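Local coordinates for HTH cro/C1-type domain-containing protein (Pseudomonas aeruginosa PAO1, PDB 7CSV) that acts as the antitoxin HigA and as a transcriptional regulator, a dimer that recognises specific pseudopalindromic DNA motifs, at residues R32-S37 / G60-T65. Sequence-based numbering, arbitrary orientation.
Sequences RALKVS and GRYFDT
Y62 and the pair A33 and L34 illustrate how one long aromatic side chain can join two helix ends. The methyl of A33 points toward helix 53-63 and meets the far part of the ring obliquely, with A33 CB 3.4 Å from Y62 CE1 and nearly as close to CZ and OH. Nearer the root of the same side chain, L34 CD2 lies 3.5 Å from Y62 CB, and the two side chains cross at about a right angle. The tyrosine reaches across because its CG stands anti to the backbone N (chi1 -171°), which carries the ring out to the last turn of helix 27-34. That helix is the first of the helix-turn-helix in a Cro/C1-type domain; K35, with positive phi, ends it and begins the turn, and S37 sits at the N-cap position of helix 38-45, probably the recognition helix, its OG hydrogen-bonded to T40 OG1. K35 folds back so that NZ donates to R32 O at 2.9 Å, tilted 19° from the carbonyl plane. Within 60-65, the edge of the tyrosine lies against one face of the F63 ring: Y62 CD2 sits 3.5 Å above that plane, over its centre. Further out, L30 and I25 pack on both aromatics, L34 also rests on M55 and L59, and E95 of the second subunit packs against Y62.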
loop_
_atom_site.group_PDB
_atom_site.type_symbol
_atom_site.label_atom_id
_atom_site.label_comp_id
_atom_site.label_asym_id
_atom_site.label_seq_id
_atom_site.Cartn_x
_atom_site.Cartn_y
_atom_site.Cartn_z
ATOM N N ARG A 32 -22.664 1.225 7.534
ATOM C CA ARG A 32 -23.245 1.430 8.859
ATOM C C ARG A 32 -22.504 0.636 9.924
ATOM O O ARG A 32 -22.383 1.094 11.075
ATOM C CB ARG A 32 -24.727 1.054 8.833
ATOM C CG ARG A 32 -25.608 2.136 8.214
ATOM C CD ARG A 32 -27.102 1.888 8.445
ATOM N NE ARG A 32 -27.547 0.594 7.930
ATOM C CZ ARG A 32 -27.960 0.376 6.684
ATOM N NH1 ARG A 32 -27.993 1.372 5.805
ATOM N NH2 ARG A 32 -28.346 -0.840 6.316
ATOM N N ALA A 33 -21.998 -0.548 9.565
ATOM C CA ALA A 33 -21.277 -1.380 10.521
ATOM C C ALA A 33 -19.873 -0.862 10.761
ATOM O O ALA A 33 -19.348 -0.965 11.877
ATOM C CB ALA A 33 -21.235 -2.832 10.043
ATOM N N LEU A 34 -19.227 -0.334 9.720
ATOM C CA LEU A 34 -17.893 0.217 9.898
ATOM C C LEU A 34 -17.892 1.619 10.484
ATOM O O LEU A 34 -16.811 2.127 10.813
ATOM C CB LEU A 34 -17.160 0.244 8.559
ATOM C CG LEU A 34 -17.007 -1.099 7.849
ATOM C CD1 LEU A 34 -16.245 -0.905 6.543
ATOM C CD2 LEU A 34 -16.290 -2.062 8.750
ATOM N N LYS A 35 -19.060 2.259 10.597
ATOM C CA LYS A 35 -19.166 3.642 11.059
ATOM C C LYS A 35 -18.447 4.596 10.103
ATOM O O LYS A 35 -17.709 5.494 10.511
ATOM C CB LYS A 35 -18.647 3.791 12.495
ATOM C CG LYS A 35 -19.169 2.721 13.475
ATOM C CD LYS A 35 -20.695 2.641 13.480
ATOM C CE LYS A 35 -21.190 1.364 14.150
ATOM N NZ LYS A 35 -22.672 1.208 13.989
ATOM N N VAL A 36 -18.674 4.390 8.807
ATOM C CA VAL A 36 -18.202 5.283 7.757
ATOM C C VAL A 36 -19.400 5.680 6.904
ATOM O O VAL A 36 -20.454 5.039 6.934
ATOM C CB VAL A 36 -17.098 4.639 6.884
ATOM C CG1 VAL A 36 -15.886 4.296 7.743
ATOM C CG2 VAL A 36 -17.626 3.393 6.221
ATOM N N SER A 37 -19.233 6.768 6.159
ATOM C CA SER A 37 -20.291 7.222 5.267
ATOM C C SER A 37 -20.524 6.204 4.158
ATOM O O SER A 37 -19.584 5.574 3.666
ATOM C CB SER A 37 -19.930 8.576 4.668
ATOM O OG SER A 37 -19.161 8.412 3.488
ATOM N N GLY A 60 -10.582 -5.101 8.334
ATOM C CA GLY A 60 -9.993 -6.217 9.058
ATOM C C GLY A 60 -10.758 -6.522 10.330
ATOM O O GLY A 60 -11.051 -7.682 10.627
ATOM N N ARG A 61 -11.098 -5.473 11.094
ATOM C CA ARG A 61 -11.874 -5.644 12.318
ATOM C C ARG A 61 -13.232 -6.272 12.035
ATOM O O ARG A 61 -13.678 -7.172 12.760
ATOM C CB ARG A 61 -12.052 -4.286 13.001
ATOM C CG ARG A 61 -13.078 -4.265 14.137
ATOM C CD ARG A 61 -12.524 -4.844 15.408
ATOM N NE ARG A 61 -13.450 -4.627 16.524
ATOM C CZ ARG A 61 -13.349 -5.231 17.703
ATOM N NH1 ARG A 61 -12.364 -6.091 17.929
ATOM N NH2 ARG A 61 -14.241 -4.977 18.656
ATOM N N TYR A 62 -13.912 -5.803 10.995
ATOM C CA TYR A 62 -15.268 -6.273 10.741
ATOM C C TYR A 62 -15.272 -7.706 10.222
ATOM O O TYR A 62 -16.078 -8.533 10.656
ATOM C CB TYR A 62 -15.957 -5.348 9.750
ATOM C CG TYR A 62 -17.427 -5.644 9.618
ATOM C CD1 TYR A 62 -18.266 -5.536 10.711
ATOM C CD2 TYR A 62 -17.961 -6.047 8.411
ATOM C CE1 TYR A 62 -19.612 -5.812 10.601
ATOM C CE2 TYR A 62 -19.305 -6.329 8.284
ATOM C CZ TYR A 62 -20.127 -6.208 9.387
ATOM O OH TYR A 62 -21.472 -6.488 9.267
ATOM N N PHE A 63 -14.391 -8.015 9.274
ATOM C CA PHE A 63 -14.449 -9.296 8.581
ATOM C C PHE A 63 -13.455 -10.337 9.097
ATOM O O PHE A 63 -13.279 -11.368 8.440
ATOM C CB PHE A 63 -14.217 -9.080 7.085
ATOM C CG PHE A 63 -15.373 -8.450 6.383
ATOM C CD1 PHE A 63 -16.625 -9.055 6.407
ATOM C CD2 PHE A 63 -15.213 -7.271 5.673
ATOM C CE1 PHE A 63 -17.702 -8.493 5.754
ATOM C CE2 PHE A 63 -16.292 -6.695 5.007
ATOM C CZ PHE A 63 -17.544 -7.310 5.050
ATOM N N ASP A 64 -12.806 -10.109 10.241
ATOM C CA ASP A 64 -11.821 -11.053 10.778
ATOM C C ASP A 64 -10.680 -11.317 9.789
ATOM O O ASP A 64 -10.375 -12.459 9.448
ATOM C CB ASP A 64 -12.483 -12.379 11.183
ATOM C CG ASP A 64 -13.180 -12.305 12.521
ATOM O OD1 ASP A 64 -12.999 -11.311 13.255
ATOM O OD2 ASP A 64 -13.912 -13.261 12.849
ATOM N N THR A 65 -10.061 -10.251 9.304
ATOM C CA THR A 65 -8.838 -10.374 8.519
ATOM C C THR A 65 -7.783 -9.470 9.134
ATOM O O THR A 65 -8.080 -8.622 9.978
ATOM C CB THR A 65 -9.029 -9.977 7.051
ATOM O OG1 THR A 65 -9.198 -8.554 6.967
ATOM C CG2 THR A 65 -10.219 -10.677 6.427
#